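Local coordinates for alpha-galactosidase 1 (Saccharomyces cerevisiae, PDB 3LRK), which hydrolyses terminal, non-reducing alpha-D-galactose residues from alpha-galactosides such as galactose oligosaccharides, galactomannans and galactolipids, at residues 73-85 against 124-138. The protein carries 1 engineered substitution. Residues are numbered along the deposited sequence; the frame is centred on the assembly and turned at random.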
loop_
_atom_site.group_PDB
_atom_site.type_symbol
_atom_site.label_atom_id
_atom_site.label_comp_id
_atom_site.label_asym_id
_atom_site.label_seq_id
_atom_site.Cartn_x
_atom_site.Cartn_y
_atom_site.Cartn_z
ATOM N N ASP A 73 -14.927 29.025 3.625
ATOM C CA ASP A 73 -15.664 28.757 2.379
ATOM C C ASP A 73 -16.923 29.640 2.239
ATOM O O ASP A 73 -17.269 30.381 3.160
ATOM C CB ASP A 73 -16.056 27.268 2.373
ATOM C CG ASP A 73 -16.204 26.661 0.965
ATOM O OD1 ASP A 73 -16.362 27.377 -0.055
ATOM O OD2 ASP A 73 -16.155 25.416 0.890
ATOM N N CYS A 74 -17.591 29.548 1.082
ATOM C CA CYS A 74 -18.932 30.137 0.837
ATOM C C CYS A 74 -18.997 31.664 0.773
ATOM O O CYS A 74 -20.030 32.275 1.107
ATOM C CB CYS A 74 -19.959 29.635 1.863
ATOM S SG CYS A 74 -19.641 27.998 2.522
ATOM N N TRP A 75 -17.914 32.287 0.321
ATOM C CA TRP A 75 -17.812 33.744 0.373
ATOM C C TRP A 75 -18.090 34.375 -0.998
ATOM O O TRP A 75 -18.464 35.551 -1.080
ATOM C CB TRP A 75 -16.430 34.157 0.924
ATOM C CG TRP A 75 -15.294 33.720 0.049
ATOM C CD1 TRP A 75 -14.527 32.590 0.193
ATOM C CD2 TRP A 75 -14.808 34.383 -1.128
ATOM N NE1 TRP A 75 -13.590 32.520 -0.816
ATOM C CE2 TRP A 75 -13.741 33.599 -1.644
ATOM C CE3 TRP A 75 -15.160 35.567 -1.796
ATOM C CZ2 TRP A 75 -13.031 33.960 -2.791
ATOM C CZ3 TRP A 75 -14.455 35.922 -2.942
ATOM C CH2 TRP A 75 -13.390 35.118 -3.424
ATOM N N SER A 76 -17.901 33.588 -2.063
ATOM C CA SER A 76 -18.029 34.064 -3.443
ATOM C C SER A 76 -19.413 33.781 -4.038
ATOM O O SER A 76 -20.183 32.975 -3.509
ATOM C CB SER A 76 -16.966 33.411 -4.336
ATOM O OG SER A 76 -17.044 31.994 -4.262
ATOM N N SER A 77 -19.720 34.449 -5.141
ATOM C CA SER A 77 -20.988 34.219 -5.845
ATOM C C SER A 77 -20.794 33.685 -7.270
ATOM O O SER A 77 -21.762 33.310 -7.938
ATOM C CB SER A 77 -21.825 35.502 -5.848
ATOM O OG SER A 77 -21.154 36.544 -6.535
ATOM N N GLY A 78 -19.545 33.620 -7.718
ATOM C CA GLY A 78 -19.221 33.206 -9.089
ATOM C C GLY A 78 -17.990 33.914 -9.628
ATOM O O GLY A 78 -17.124 34.355 -8.851
ATOM N N ARG A 79 -17.913 34.025 -10.954
ATOM C CA ARG A 79 -16.817 34.722 -11.634
ATOM C C ARG A 79 -17.379 35.747 -12.624
ATOM O O ARG A 79 -18.450 35.530 -13.213
ATOM C CB ARG A 79 -15.884 33.731 -12.358
ATOM C CG ARG A 79 -15.249 32.689 -11.445
ATOM C CD ARG A 79 -14.237 31.779 -12.156
ATOM N NE ARG A 79 -13.543 30.946 -11.172
ATOM C CZ ARG A 79 -12.400 31.286 -10.561
ATOM N NH1 ARG A 79 -11.799 32.434 -10.849
ATOM N NH2 ARG A 79 -11.859 30.477 -9.656
ATOM N N ASP A 80 -16.663 36.856 -12.802
ATOM C CA ASP A 80 -17.089 37.917 -13.732
ATOM C C ASP A 80 -16.734 37.597 -15.191
ATOM O O ASP A 80 -16.200 36.522 -15.477
ATOM C CB ASP A 80 -16.541 39.293 -13.293
ATOM C CG ASP A 80 -15.017 39.420 -13.437
ATOM O OD1 ASP A 80 -14.391 38.646 -14.196
ATOM O OD2 ASP A 80 -14.446 40.333 -12.797
ATOM N N SER A 81 -17.006 38.528 -16.108
ATOM C CA SER A 81 -16.746 38.297 -17.540
ATOM C C SER A 81 -15.257 38.114 -17.875
ATOM O O SER A 81 -14.917 37.563 -18.921
ATOM C CB SER A 81 -17.359 39.402 -18.412
ATOM O OG SER A 81 -16.676 40.635 -18.247
ATOM N N ASP A 82 -14.382 38.572 -16.985
ATOM C CA ASP A 82 -12.940 38.345 -17.126
ATOM C C ASP A 82 -12.447 37.074 -16.445
ATOM O O ASP A 82 -11.249 36.770 -16.482
ATOM C CB ASP A 82 -12.161 39.547 -16.597
ATOM C CG ASP A 82 -12.195 40.719 -17.548
ATOM O OD1 ASP A 82 -11.971 40.504 -18.764
ATOM O OD2 ASP A 82 -12.457 41.847 -17.087
ATOM N N GLY A 83 -13.358 36.337 -15.823
ATOM C CA GLY A 83 -13.005 35.090 -15.152
ATOM C C GLY A 83 -12.509 35.277 -13.729
ATOM O O GLY A 83 -12.094 34.312 -13.089
ATOM N N PHE A 84 -12.562 36.515 -13.236
ATOM C CA PHE A 84 -12.174 36.843 -11.866
ATOM C C PHE A 84 -13.233 36.440 -10.866
ATOM O O PHE A 84 -14.433 36.601 -11.129
ATOM C CB PHE A 84 -11.917 38.344 -11.721
ATOM C CG PHE A 84 -10.493 38.692 -11.416
ATOM C CD1 PHE A 84 -9.472 38.350 -12.294
ATOM C CD2 PHE A 84 -10.174 39.395 -10.255
ATOM C CE1 PHE A 84 -8.154 38.685 -12.012
ATOM C CE2 PHE A 84 -8.853 39.735 -9.966
ATOM C CZ PHE A 84 -7.847 39.380 -10.844
ATOM N N LEU A 85 -12.785 35.934 -9.716
ATOM C CA LEU A 85 -13.653 35.670 -8.579
ATOM C C LEU A 85 -14.431 36.926 -8.207
ATOM O O LEU A 85 -13.878 38.032 -8.233
ATOM C CB LEU A 85 -12.839 35.233 -7.356
ATOM C CG LEU A 85 -12.248 33.820 -7.340
ATOM C CD1 LEU A 85 -11.147 33.732 -6.297
ATOM C CD2 LEU A 85 -13.340 32.792 -7.083
ATOM N N TYR A 124 -18.524 26.106 -4.192
ATOM C CA TYR A 124 -18.276 27.422 -4.780
ATOM C C TYR A 124 -17.102 27.338 -5.756
ATOM O O TYR A 124 -16.435 26.311 -5.800
ATOM C CB TYR A 124 -18.002 28.432 -3.655
ATOM C CG TYR A 124 -19.226 28.662 -2.810
ATOM C CD1 TYR A 124 -19.653 27.700 -1.882
ATOM C CD2 TYR A 124 -19.989 29.821 -2.966
ATOM C CE1 TYR A 124 -20.795 27.901 -1.115
ATOM C CE2 TYR A 124 -21.140 30.029 -2.204
ATOM C CZ TYR A 124 -21.526 29.070 -1.281
ATOM O OH TYR A 124 -22.642 29.279 -0.522
ATOM N N PRO A 125 -16.863 28.398 -6.566
ATOM C CA PRO A 125 -15.769 28.365 -7.544
ATOM C C PRO A 125 -14.405 28.040 -6.939
ATOM O O PRO A 125 -13.973 28.684 -5.984
ATOM C CB PRO A 125 -15.763 29.781 -8.130
ATOM C CG PRO A 125 -17.129 30.317 -7.858
ATOM C CD PRO A 125 -17.637 29.655 -6.635
ATOM N N GLY A 126 -13.748 27.037 -7.517
ATOM C CA GLY A 126 -12.412 26.622 -7.101
ATOM C C GLY A 126 -11.337 27.172 -8.021
ATOM O O GLY A 126 -11.633 27.667 -9.115
ATOM N N SER A 127 -10.080 27.085 -7.581
ATOM C CA SER A 127 -8.976 27.760 -8.254
ATOM C C SER A 127 -8.119 26.897 -9.189
ATOM O O SER A 127 -7.181 27.413 -9.803
ATOM C CB SER A 127 -8.042 28.416 -7.220
ATOM O OG SER A 127 -8.729 29.379 -6.448
ATOM N N LEU A 128 -8.418 25.605 -9.296
ATOM C CA LEU A 128 -7.601 24.730 -10.163
ATOM C C LEU A 128 -7.608 25.198 -11.629
ATOM O O LEU A 128 -8.669 25.309 -12.254
ATOM C CB LEU A 128 -8.026 23.262 -10.044
ATOM C CG LEU A 128 -7.149 22.203 -10.737
ATOM C CD1 LEU A 128 -5.658 22.359 -10.355
ATOM C CD2 LEU A 128 -7.672 20.792 -10.401
ATOM N N GLY A 129 -6.413 25.490 -12.141
ATOM C CA GLY A 129 -6.213 26.006 -13.493
ATOM C C GLY A 129 -6.519 27.493 -13.600
ATOM O O GLY A 129 -6.490 28.057 -14.684
ATOM N N ARG A 130 -6.827 28.115 -12.466
ATOM C CA ARG A 130 -7.190 29.526 -12.411
ATOM C C ARG A 130 -6.319 30.236 -11.391
ATOM O O ARG A 130 -6.688 31.288 -10.871
ATOM C CB ARG A 130 -8.673 29.666 -12.056
ATOM C CG ARG A 130 -9.602 28.956 -13.072
ATOM C CD ARG A 130 -11.031 28.974 -12.588
ATOM N NE ARG A 130 -11.953 28.214 -13.438
ATOM C CZ ARG A 130 -12.619 28.713 -14.483
ATOM N NH1 ARG A 130 -12.467 29.984 -14.858
ATOM N NH2 ARG A 130 -13.444 27.927 -15.176
ATOM N N GLU A 131 -5.141 29.667 -11.140
ATOM C CA GLU A 131 -4.312 30.090 -10.013
ATOM C C GLU A 131 -3.815 31.516 -10.162
ATOM O O GLU A 131 -3.815 32.267 -9.186
ATOM C CB GLU A 131 -3.133 29.132 -9.790
ATOM C CG GLU A 131 -3.543 27.724 -9.328
ATOM C CD GLU A 131 -3.859 26.771 -10.479
ATOM O OE1 GLU A 131 -3.911 27.219 -11.640
ATOM O OE2 GLU A 131 -4.055 25.575 -10.208
ATOM N N GLU A 132 -3.392 31.887 -11.373
ATOM C CA GLU A 132 -2.862 33.227 -11.599
ATOM C C GLU A 132 -3.897 34.315 -11.275
ATOM O O GLU A 132 -3.590 35.222 -10.500
ATOM C CB GLU A 132 -2.267 33.383 -13.006
ATOM C CG GLU A 132 -0.828 32.816 -13.061
ATOM C CD GLU A 132 -0.024 33.161 -14.316
ATOM O OE1 GLU A 132 -0.501 33.950 -15.173
ATOM O OE2 GLU A 132 1.105 32.617 -14.433
ATOM N N GLU A 133 -5.111 34.189 -11.832
ATOM C CA GLU A 133 -6.211 35.152 -11.590
ATOM C C GLU A 133 -6.607 35.170 -10.138
ATOM O O GLU A 133 -6.956 36.224 -9.593
ATOM C CB GLU A 133 -7.520 34.793 -12.314
ATOM C CG GLU A 133 -7.478 34.389 -13.710
ATOM C CD GLU A 133 -7.171 32.933 -13.900
ATOM O OE1 GLU A 133 -5.996 32.602 -13.738
ATOM O OE2 GLU A 133 -8.087 32.151 -14.262
ATOM N N ASP A 134 -6.651 33.991 -9.524
ATOM C CA ASP A 134 -7.207 33.898 -8.177
ATOM C C ASP A 134 -6.245 34.459 -7.130
ATOM O O ASP A 134 -6.649 35.239 -6.259
ATOM C CB ASP A 134 -7.682 32.483 -7.871
ATOM C CG ASP A 134 -8.980 32.134 -8.613
ATOM O OD1 ASP A 134 -9.426 32.931 -9.459
ATOM O OD2 ASP A 134 -9.549 31.058 -8.344
ATOM N N ALA A 135 -4.967 34.100 -7.252
ATOM C CA ALA A 135 -3.912 34.742 -6.462
ATOM C C ALA A 135 -3.941 36.267 -6.634
ATOM O O ALA A 135 -3.803 36.995 -5.655
ATOM C CB ALA A 135 -2.536 34.181 -6.837
ATOM N N GLN A 136 -4.104 36.739 -7.877
ATOM C CA GLN A 136 -4.240 38.166 -8.171
ATOM C C GLN A 136 -5.440 38.812 -7.474
ATOM O O GLN A 136 -5.308 39.887 -6.871
ATOM C CB GLN A 136 -4.303 38.432 -9.681
ATOM C CG GLN A 136 -4.105 39.913 -10.055
ATOM C CD GLN A 136 -2.758 40.462 -9.583
ATOM O OE1 GLN A 136 -1.704 39.888 -9.858
ATOM N NE2 GLN A 136 -2.797 41.569 -8.850
ATOM N N PHE A 137 -6.600 38.159 -7.559
ATOM C CA PHE A 137 -7.770 38.577 -6.774
ATOM C C PHE A 137 -7.444 38.736 -5.282
ATOM O O PHE A 137 -7.806 39.761 -4.665
ATOM C CB PHE A 137 -8.967 37.615 -6.967
ATOM C CG PHE A 137 -10.121 37.913 -6.051
ATOM C CD1 PHE A 137 -11.155 38.756 -6.463
ATOM C CD2 PHE A 137 -10.162 37.377 -4.765
ATOM C CE1 PHE A 137 -12.200 39.047 -5.610
ATOM C CE2 PHE A 137 -11.212 37.679 -3.903
ATOM C CZ PHE A 137 -12.235 38.510 -4.335
ATOM N N PHE A 138 -6.770 37.742 -4.690
ATOM C CA PHE A 138 -6.475 37.815 -3.258
ATOM C C PHE A 138 -5.525 38.986 -2.929
ATOM O O PHE A 138 -5.737 39.705 -1.957
ATOM C CB PHE A 138 -5.959 36.479 -2.694
ATOM C CG PHE A 138 -6.962 35.348 -2.798
ATOM C CD1 PHE A 138 -8.235 35.462 -2.225
ATOM C CD2 PHE A 138 -6.634 34.175 -3.475
ATOM C CE1 PHE A 138 -9.165 34.420 -2.331
ATOM C CE2 PHE A 138 -7.559 33.133 -3.588
ATOM C CZ PHE A 138 -8.826 33.251 -3.014
HETATM O O HOH W 1 -14.778 30.485 -4.031
HETATM O O HOH W 2 -14.135 28.169 -10.667
HETATM O O HOH W 3 -10.867 32.273 -14.285
HETATM O O HOH W 4 -9.889 35.550 -9.719
#
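A two-pronged salt bridge between Arg79 and Asp134, flanked by an aromatic cluster, joins the hairpin after TIM-barrel strand 68-70 to the loop and helix after strand 109-115. The extended arginine presents its guanidinium end-on, coplanar with the carboxylate: Arg79 NH1 donates to Asp134 OD1 at 2.8 Å and Arg79 NH2 to Asp134 OD2 at 2.7 Å, both nearly straight and on syn lone pairs. Arg79 NH2 also reaches Gly126 O from above the carbonyl plane, and NH1 bonds Gly83 O. Ser127 OG, hydrogen-bonded to Ser114 OG too, takes the anti lone pair of Asp134 OD2. A leucine in place of Arg79 would probably leave the buried Asp134 carboxylate without its cationic mate and Gly126 O without the hairpin's bond. Glycine suits position 83, at positive phi in the type I turn; flat Phe84 lies along the helix with Glu133 O over its face, and compact Pro125 packs on Gly78 and Leu85. Leu85 CB sits over the Phe137 ring, 4.0 Å from its centroid; the Trp75 six-membered ring is near parallel to it (22°) but slid apart, barely overlapping. Toward the active site, beside substrate-binding Asp73 and the Cys42-Cys74 disulfide, Cys74 CA makes a CH-pi contact 3.5 Å from the Tyr124 ring centroid. Strand 85-87 completes the hairpin; Trp75 and Phe138 pack against Met112 of strand 109-115, and Ala135 against helix 160-177.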